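Local coordinates for protein GMP reductase (Trypanosoma brucei brucei, PDB 6JIG) that probably catalyses the irreversible NADPH-dependent deamination of GMP to IMP, and binds guanine nucleotides at a pair of CBS domains that exert allosteric control, at residues 96-101 and 203-208; 169-174 and 193-198; 90-95 and 226-231. The protein carries 1 engineered substitution. All coordinates share one frame; numbering follows the deposited sequence.

Contact 1: 96-101 and 203-208; sequences SFLIES and LLYLVT. With 5GP (guanosine-5'-monophosphate), chain C.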
# COMPACT_ATOMS: atom_id res chain seq x y z
N SER A 96 53.77 4.28 2.88
CA SER A 96 54.81 4.62 3.85
C SER A 96 55.79 5.57 3.17
O SER A 96 55.67 5.85 1.98
CB SER A 96 55.54 3.36 4.35
OG SER A 96 56.31 3.66 5.50
N PHE A 97 56.74 6.09 3.94
CA PHE A 97 57.86 6.79 3.30
C PHE A 97 58.98 5.78 3.12
O PHE A 97 59.28 5.36 2.00
CB PHE A 97 58.30 8.01 4.11
CG PHE A 97 59.45 8.75 3.48
CD1 PHE A 97 59.36 9.20 2.17
CD2 PHE A 97 60.64 8.94 4.17
CE1 PHE A 97 60.42 9.87 1.56
CE2 PHE A 97 61.71 9.61 3.56
CZ PHE A 97 61.59 10.07 2.25
N LEU A 98 59.58 5.34 4.22
CA LEU A 98 60.52 4.22 4.21
C LEU A 98 59.74 2.94 4.46
O LEU A 98 59.18 2.75 5.54
CB LEU A 98 61.61 4.41 5.26
CG LEU A 98 62.50 5.65 5.19
CD1 LEU A 98 63.60 5.54 6.25
CD2 LEU A 98 63.12 5.80 3.83
N ILE A 99 59.70 2.06 3.46
CA ILE A 99 59.04 0.77 3.63
C ILE A 99 59.97 -0.15 4.40
O ILE A 99 61.06 -0.49 3.91
CB ILE A 99 58.64 0.16 2.28
CG1 ILE A 99 57.76 1.12 1.50
CG2 ILE A 99 57.93 -1.17 2.50
CD1 ILE A 99 57.64 0.77 0.01
N GLU A 100 59.56 -0.57 5.59
CA GLU A 100 60.33 -1.53 6.35
C GLU A 100 60.01 -2.93 5.87
O GLU A 100 58.90 -3.22 5.41
CB GLU A 100 60.05 -1.40 7.85
CG GLU A 100 60.52 -0.08 8.46
CD GLU A 100 60.50 -0.09 9.99
OE1 GLU A 100 60.04 -1.09 10.58
OE2 GLU A 100 60.95 0.91 10.60
N SER A 101 61.01 -3.81 5.95
CA SER A 101 60.90 -5.19 5.50
C SER A 101 60.21 -5.32 4.13
O SER A 101 59.22 -6.04 4.00
CB SER A 101 60.17 -6.02 6.54
OG SER A 101 60.76 -5.84 7.82
N LEU A 203 69.70 -5.20 2.06
CA LEU A 203 68.50 -4.40 1.88
C LEU A 203 67.94 -3.95 3.23
O LEU A 203 67.66 -4.79 4.09
CB LEU A 203 67.46 -5.21 1.11
CG LEU A 203 66.10 -4.56 0.91
CD1 LEU A 203 66.22 -3.32 0.04
CD2 LEU A 203 65.17 -5.58 0.27
N LEU A 204 67.77 -2.64 3.41
CA LEU A 204 67.21 -2.10 4.65
C LEU A 204 65.80 -1.53 4.47
O LEU A 204 64.89 -1.90 5.22
CB LEU A 204 68.13 -1.01 5.22
CG LEU A 204 69.57 -1.43 5.51
CD1 LEU A 204 70.37 -0.23 5.98
CD2 LEU A 204 69.59 -2.54 6.55
N TYR A 205 65.60 -0.64 3.50
CA TYR A 205 64.29 -0.06 3.22
C TYR A 205 64.08 0.01 1.72
O TYR A 205 64.99 -0.23 0.92
CB TYR A 205 64.13 1.35 3.81
CG TYR A 205 64.43 1.46 5.29
CD1 TYR A 205 63.48 1.10 6.24
CD2 TYR A 205 65.65 1.94 5.73
CE1 TYR A 205 63.76 1.20 7.60
CE2 TYR A 205 65.94 2.05 7.07
CZ TYR A 205 65.00 1.67 8.01
OH TYR A 205 65.30 1.78 9.35
N LEU A 206 62.86 0.39 1.34
CA LEU A 206 62.53 0.74 -0.03
C LEU A 206 61.72 2.02 -0.03
O LEU A 206 60.83 2.19 0.80
CB LEU A 206 61.76 -0.39 -0.72
CG LEU A 206 61.19 -0.04 -2.09
CD1 LEU A 206 62.35 0.11 -3.09
CD2 LEU A 206 60.18 -1.11 -2.55
N VAL A 207 62.04 2.93 -0.96
CA VAL A 207 61.22 4.11 -1.21
C VAL A 207 60.70 4.01 -2.64
O VAL A 207 61.47 3.77 -3.57
CB VAL A 207 62.01 5.42 -1.01
CG1 VAL A 207 61.05 6.61 -1.03
CG2 VAL A 207 62.80 5.37 0.30
N THR A 208 59.39 4.18 -2.81
CA THR A 208 58.75 4.07 -4.11
C THR A 208 58.21 5.41 -4.57
O THR A 208 57.82 6.26 -3.77
CB THR A 208 57.59 3.06 -4.09
OG1 THR A 208 56.50 3.61 -3.36
CG2 THR A 208 58.02 1.78 -3.43
P 5GP C . 53.18 0.15 -6.48
O1P 5GP C . 53.65 1.33 -7.30
O2P 5GP C . 54.30 -0.69 -5.90
O3P 5GP C . 51.93 -0.56 -6.95
O5' 5GP C . 52.70 0.80 -5.12
C5' 5GP C . 53.40 0.45 -3.95
C4' 5GP C . 52.61 0.75 -2.72
O4' 5GP C . 52.63 -0.44 -1.88
C3' 5GP C . 53.22 1.88 -1.90
O3' 5GP C . 52.21 2.66 -1.26
C2' 5GP C . 54.07 1.12 -0.88
O2' 5GP C . 54.39 1.82 0.30
C1' 5GP C . 53.20 -0.12 -0.63
N9 5GP C . 53.99 -1.25 -0.14
C8 5GP C . 53.89 -1.75 1.10
N7 5GP C . 54.80 -2.74 1.25
C5 5GP C . 55.49 -2.83 0.09
C6 5GP C . 56.53 -3.66 -0.32
O6 5GP C . 56.99 -4.52 0.47
N1 5GP C . 57.03 -3.53 -1.55
C2 5GP C . 56.55 -2.61 -2.40
N2 5GP C . 57.10 -2.52 -3.64
N3 5GP C . 55.52 -1.78 -2.04
C4 5GP C . 54.99 -1.89 -0.79
O HOH W 1 58.12 4.46 -0.26
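A loose antiparallel pairing, with Ile-99 opposite Leu-206, lies at the edge of the three-stranded sheet of the CBS module, where residues 99-100 run beside strand 203-208 and a bound GMP packs against them. Ile-99 N donates to Leu-206 O at 2.9 Å, nearly straight at 163°; the return bond, Leu-206 N to Ile-99 O, is longer at 3.3 Å but arrives on a lone pair. Beyond this pair, a water accepts from Thr-208 N and donates to Phe-97 O. Thr-208 also N-caps helix 209-216, its OG1 accepting from Asp-211 N.

The side chains split between two environments. Leu-98 CD1 sits over the centre of one Tyr-205 ring face, 4.1 Å from the centroid in a CH-pi contact, while Glu-100 CG meets the ring edge at CE1 (3.6 Å). Leu-98 CD2 reaches the other way, to Val-207 CG2. Ile-99 serves the nucleotide with both branches: CG2, anti to the backbone N, rests against the base, and CD1, carried on the other branch, lies 3.4 Å from the GMP O2'. Leu-206 CD2 approaches the base at N2, 3.6 Å away. These are van der Waals contacts, made by methyl groups even where they meet O2' and N2; hydrogen bonds to the nucleotide come from other groups, among them Arg-93, the backbone N of Arg-103, Ser-210 and Asp-211.

Contact 2: 169-174 and 193-198; sequences MVVSTN and NVPIVG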
# COMPACT_ATOMS: atom_id res chain seq x y z
N MET A 169 70.50 -0.20 -10.98
CA MET A 169 69.52 0.44 -10.13
C MET A 169 70.09 1.72 -9.51
O MET A 169 71.30 1.93 -9.45
CB MET A 169 69.06 -0.51 -9.02
CG MET A 169 68.35 -1.76 -9.52
SD MET A 169 67.85 -2.84 -8.18
CE MET A 169 66.72 -1.75 -7.31
N VAL A 170 69.18 2.58 -9.05
CA VAL A 170 69.53 3.72 -8.21
C VAL A 170 69.34 3.30 -6.76
O VAL A 170 68.23 2.95 -6.34
CB VAL A 170 68.68 4.95 -8.55
CG1 VAL A 170 69.01 6.12 -7.63
CG2 VAL A 170 68.89 5.34 -10.00
N VAL A 171 70.44 3.29 -6.00
CA VAL A 171 70.46 2.75 -4.65
C VAL A 171 71.07 3.80 -3.73
O VAL A 171 71.93 4.58 -4.14
CB VAL A 171 71.23 1.42 -4.59
CG1 VAL A 171 71.16 0.81 -3.21
CG2 VAL A 171 70.67 0.44 -5.62
N SER A 172 70.61 3.82 -2.48
CA SER A 172 71.08 4.80 -1.51
C SER A 172 71.53 4.07 -0.25
O SER A 172 71.11 2.94 0.01
CB SER A 172 69.98 5.84 -1.21
OG SER A 172 70.34 6.75 -0.19
N THR A 173 72.42 4.71 0.51
CA THR A 173 72.79 4.23 1.84
C THR A 173 72.31 5.19 2.92
O THR A 173 72.70 5.04 4.08
CB THR A 173 74.31 4.02 1.96
OG1 THR A 173 75.00 5.19 1.50
CG2 THR A 173 74.75 2.82 1.15
N ASN A 174 71.49 6.17 2.57
CA ASN A 174 71.06 7.20 3.51
C ASN A 174 69.78 6.73 4.18
O ASN A 174 68.69 6.87 3.62
CB ASN A 174 70.87 8.54 2.81
CG ASN A 174 70.58 9.67 3.77
OD1 ASN A 174 70.33 9.45 4.95
ND2 ASN A 174 70.64 10.90 3.27
N ASN A 193 61.88 3.37 -7.99
CA ASN A 193 62.18 2.63 -6.77
C ASN A 193 63.61 2.95 -6.37
O ASN A 193 64.53 2.82 -7.18
CB ASN A 193 62.01 1.13 -6.97
CG ASN A 193 60.56 0.72 -7.08
OD1 ASN A 193 59.83 0.75 -6.11
ND2 ASN A 193 60.14 0.32 -8.29
N VAL A 194 63.79 3.35 -5.12
CA VAL A 194 65.11 3.56 -4.54
C VAL A 194 65.21 2.72 -3.28
O VAL A 194 64.70 3.10 -2.21
CB VAL A 194 65.37 5.05 -4.23
CG1 VAL A 194 66.72 5.22 -3.54
CG2 VAL A 194 65.32 5.87 -5.52
N PRO A 195 65.82 1.55 -3.36
CA PRO A 195 66.13 0.80 -2.14
C PRO A 195 67.20 1.50 -1.33
O PRO A 195 68.07 2.19 -1.86
CB PRO A 195 66.62 -0.55 -2.67
CG PRO A 195 67.09 -0.27 -4.04
CD PRO A 195 66.26 0.84 -4.58
N ILE A 196 67.11 1.34 -0.01
CA ILE A 196 68.12 1.80 0.93
C ILE A 196 68.86 0.57 1.43
O ILE A 196 68.23 -0.34 1.98
CB ILE A 196 67.51 2.59 2.09
CG1 ILE A 196 66.51 3.64 1.58
CG2 ILE A 196 68.61 3.19 2.99
CD1 ILE A 196 67.11 4.66 0.65
N VAL A 197 70.17 0.53 1.24
CA VAL A 197 70.95 -0.62 1.66
C VAL A 197 71.96 -0.20 2.73
O VAL A 197 72.25 0.98 2.92
CB VAL A 197 71.68 -1.31 0.49
CG1 VAL A 197 70.69 -1.90 -0.49
CG2 VAL A 197 72.61 -0.33 -0.19
N GLY A 198 72.49 -1.21 3.42
CA GLY A 198 73.49 -1.00 4.45
C GLY A 198 74.90 -0.94 3.88
O GLY A 198 75.12 -0.87 2.67
O HOH W 2 66.46 2.10 -8.80
O HOH W 3 72.95 2.53 5.10
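Ser-172 O is approached by two groups of the opposing strand: Val-197 N donates to it at 2.9 Å and 167°, and Ile-196 CA adds a C-H...O contact at 3.3 Å. The same residue also donates, Ser-172 N to Pro-195 O at 3.1 Å. Both N-H groups point nearly along the C=O axis of their acceptors, and together the two bonds flank Ile-196 in a single backbone bridge. Waters extend the join at each end. One accepts from Val-170 N and donates to Asn-193 O; the other donates to both Thr-173 O and Val-197 O.

Side chains pack on either side of the bridge. Met-169, bent at its last torsion (chi3 62°), brings CE to Pro-195 CG at 3.6 Å. Val-171 spreads its two methyls, CG2 against the same proline ring and CG1 onto Val-197 CG2 at 3.5 Å, crossing both side chains at about a right angle. Ile-196 CD1 instead meets Ser-172 CB at 3.6 Å. Ser-172 OG, anti to its own N (chi1 175°), is turned along the loop to accept from Asn-174 N, forming an ST turn, while Asn-174 OD1 accepts from Ser-176 N.

Residues 169-174 thus lie along the outer strand 193-197, with Val-194 packed on Val-182 and Met-186 of helix 179-189, Pro-195 and Val-197 on Leu-141 of strand 141-146, and Ile-196 on Tyr-205 of strand 203-208.

Contact 3: 90-95 and 226-231; sequences EVKRAQ and RGRLLV. With 5GP (guanosine-5'-monophosphate), chain C.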
# COMPACT_ATOMS: atom_id res chain seq x y z
N GLU A 90 47.81 -4.40 7.93
CA GLU A 90 47.49 -4.12 6.53
C GLU A 90 47.26 -2.64 6.30
O GLU A 90 47.67 -2.09 5.27
CB GLU A 90 46.26 -4.92 6.09
CG GLU A 90 46.55 -6.41 5.96
CD GLU A 90 45.40 -7.18 5.32
OE1 GLU A 90 44.79 -6.64 4.37
OE2 GLU A 90 45.12 -8.31 5.78
N VAL A 91 46.59 -1.97 7.25
CA VAL A 91 46.41 -0.52 7.12
C VAL A 91 47.76 0.17 7.08
O VAL A 91 48.00 1.07 6.27
CB VAL A 91 45.54 0.02 8.27
CG1 VAL A 91 45.46 1.55 8.18
CG2 VAL A 91 44.13 -0.59 8.22
N LYS A 92 48.67 -0.22 7.97
CA LYS A 92 49.99 0.41 8.03
C LYS A 92 50.79 0.14 6.78
O LYS A 92 51.66 0.93 6.41
CB LYS A 92 50.73 -0.10 9.27
CG LYS A 92 50.19 0.48 10.56
CD LYS A 92 50.08 2.01 10.45
CE LYS A 92 49.84 2.67 11.82
NZ LYS A 92 49.81 4.17 11.61
N ARG A 93 50.50 -0.96 6.09
CA ARG A 93 51.22 -1.36 4.89
C ARG A 93 50.71 -0.66 3.64
O ARG A 93 51.37 -0.74 2.59
CB ARG A 93 51.13 -2.90 4.77
CG ARG A 93 52.27 -3.56 4.05
CD ARG A 93 53.53 -3.69 4.89
NE ARG A 93 54.65 -4.05 4.03
CZ ARG A 93 55.73 -4.72 4.42
NH1 ARG A 93 55.88 -5.13 5.67
NH2 ARG A 93 56.67 -4.98 3.53
N ALA A 94 49.59 0.06 3.73
CA ALA A 94 48.99 0.67 2.54
C ALA A 94 49.94 1.66 1.87
O ALA A 94 50.00 1.75 0.64
CB ALA A 94 47.68 1.36 2.90
N GLN A 95 50.67 2.44 2.67
CA GLN A 95 51.65 3.39 2.15
C GLN A 95 52.63 3.72 3.27
O GLN A 95 52.35 3.49 4.45
CB GLN A 95 50.98 4.66 1.61
CG GLN A 95 50.13 5.39 2.62
CD GLN A 95 49.16 6.33 1.96
OE1 GLN A 95 48.20 5.90 1.30
NE2 GLN A 95 49.42 7.63 2.08
N ARG A 226 55.96 7.96 10.47
CA ARG A 226 56.65 7.25 9.40
C ARG A 226 55.98 7.46 8.04
O ARG A 226 56.41 6.86 7.05
CB ARG A 226 56.73 5.76 9.74
CG ARG A 226 57.61 5.49 10.98
CD ARG A 226 57.42 4.10 11.57
NE ARG A 226 57.50 3.08 10.53
CZ ARG A 226 57.46 1.77 10.76
NH1 ARG A 226 57.35 1.32 12.00
NH2 ARG A 226 57.53 0.92 9.75
N GLY A 227 54.97 8.31 7.97
CA GLY A 227 54.25 8.52 6.73
C GLY A 227 53.24 7.43 6.40
O GLY A 227 52.78 7.37 5.26
N ARG A 228 52.90 6.58 7.37
CA ARG A 228 51.86 5.58 7.17
C ARG A 228 50.52 6.13 7.66
O ARG A 228 50.46 7.06 8.47
CB ARG A 228 52.19 4.29 7.91
CG ARG A 228 53.67 3.85 7.81
CD ARG A 228 53.93 2.68 8.73
NE ARG A 228 53.73 3.01 10.14
CZ ARG A 228 53.85 2.13 11.13
NH1 ARG A 228 54.18 0.86 10.87
NH2 ARG A 228 53.66 2.50 12.39
N LEU A 229 49.43 5.52 7.19
CA LEU A 229 48.09 6.00 7.55
C LEU A 229 47.80 5.80 9.03
O LEU A 229 48.11 4.75 9.61
CB LEU A 229 47.04 5.28 6.70
CG LEU A 229 47.15 5.59 5.20
CD1 LEU A 229 46.25 4.66 4.38
CD2 LEU A 229 46.80 7.05 4.94
N LEU A 230 47.18 6.81 9.64
CA LEU A 230 46.72 6.72 11.02
C LEU A 230 45.55 5.75 11.14
O LEU A 230 44.71 5.66 10.23
CB LEU A 230 46.26 8.09 11.54
CG LEU A 230 47.19 9.20 12.03
CD1 LEU A 230 46.29 10.26 12.70
CD2 LEU A 230 48.23 8.68 12.99
N VAL A 231 45.48 5.05 12.26
CA VAL A 231 44.37 4.13 12.51
C VAL A 231 44.28 3.83 14.00
O VAL A 231 45.30 3.69 14.69
CB VAL A 231 44.53 2.84 11.66
CG1 VAL A 231 45.84 2.09 12.01
CG2 VAL A 231 43.32 1.93 11.81
P 5GP C . 53.18 0.15 -6.48
O1P 5GP C . 53.65 1.33 -7.30
O2P 5GP C . 54.30 -0.69 -5.90
O3P 5GP C . 51.93 -0.56 -6.95
O5' 5GP C . 52.70 0.80 -5.12
C5' 5GP C . 53.40 0.45 -3.95
C4' 5GP C . 52.61 0.75 -2.72
O4' 5GP C . 52.63 -0.44 -1.88
C3' 5GP C . 53.22 1.88 -1.90
O3' 5GP C . 52.21 2.66 -1.26
C2' 5GP C . 54.07 1.12 -0.88
O2' 5GP C . 54.39 1.82 0.30
C1' 5GP C . 53.20 -0.12 -0.63
N9 5GP C . 53.99 -1.25 -0.14
C8 5GP C . 53.89 -1.75 1.10
N7 5GP C . 54.80 -2.74 1.25
C5 5GP C . 55.49 -2.83 0.09
C6 5GP C . 56.53 -3.66 -0.32
O6 5GP C . 56.99 -4.52 0.47
N1 5GP C . 57.03 -3.53 -1.55
C2 5GP C . 56.55 -2.61 -2.40
N2 5GP C . 57.10 -2.52 -3.64
N3 5GP C . 55.52 -1.78 -2.04
C4 5GP C . 54.99 -1.89 -0.79
O HOH W 4 49.78 3.12 5.60
O HOH W 5 51.68 8.59 2.86
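The guanidinium of Arg-228 lies between Lys-92 on one face, its CD 3.7 Å above the plane and over the centre, and Arg-226 on the opposite face, where CZ is offset toward the rim. The lysine crosses the arginine at about a right angle, so that its methylenes lie over the flat group, with NZ 4.3 Å from Arg-228 NH2. The salt bridge of Asp-224 with Arg-228 NE probably eases the closeness of the two arginines, stacked face to face but offset; Asp-224 also bridges Lys-92 NZ.

A bend at chi2 (-50°) carries Lys-92 past Arg-228 to Leu-229 O, to which NZ donates at 2.7 Å from above the carbonyl plane. Asp-254 forms another salt bridge with NZ, leaving this buried ammonium gripped by one carbonyl and two carboxylates. A bridging water accepts from Gln-95 N and Leu-229 N, and a second accepts from Gln-95 NE2 (2.6 Å) and donates to Gly-227 O. Leu-229 meanwhile lies against the Gln-95 amide and reaches Ala-94 CB with CD1 (3.9 Å), as Val-91 CG1 packs on Val-231 CB. Gln-95 OE1 accepts from Arg-68 NE.

On the nucleotide side, GMP N7 lies at the edge of the Arg-93 guanidinium and accepts from NE at 3.1 Å; NH2 donates to O6 at 3.1 Å. This paired grip on the N7/O6 edge of the purine is a recognisable way of reading guanine. The contact therefore joins the C-terminal part of helix 81-93 and the residues after it, part of the CBS-domain GMP site, to the linker entering strand 232-235 of the TIM barrel.

Followed from the N terminus, the chain forms the first two barrel strands, 49-51 and 72-75, then helix 81-93, and passes from 90-95 into 96-101 and on through the CBS domains before returning to the barrel at strand 232-235. The three contacts nest without crossing: contact 2 closes the short loop around helix 179-189, contact 1 encloses it by bringing 203-208 back to 96-101, and contact 3 encloses both, holding the outgoing and returning connections together. Contacts 1 and 2 meet within one sheet, through strands 193-197 and 203-208. Contacts 1 and 3 join through Arg-93 with Ser-101 and Phe-97 with Arg-226, and share the bound GMP; contacts 2 and 3 do not touch.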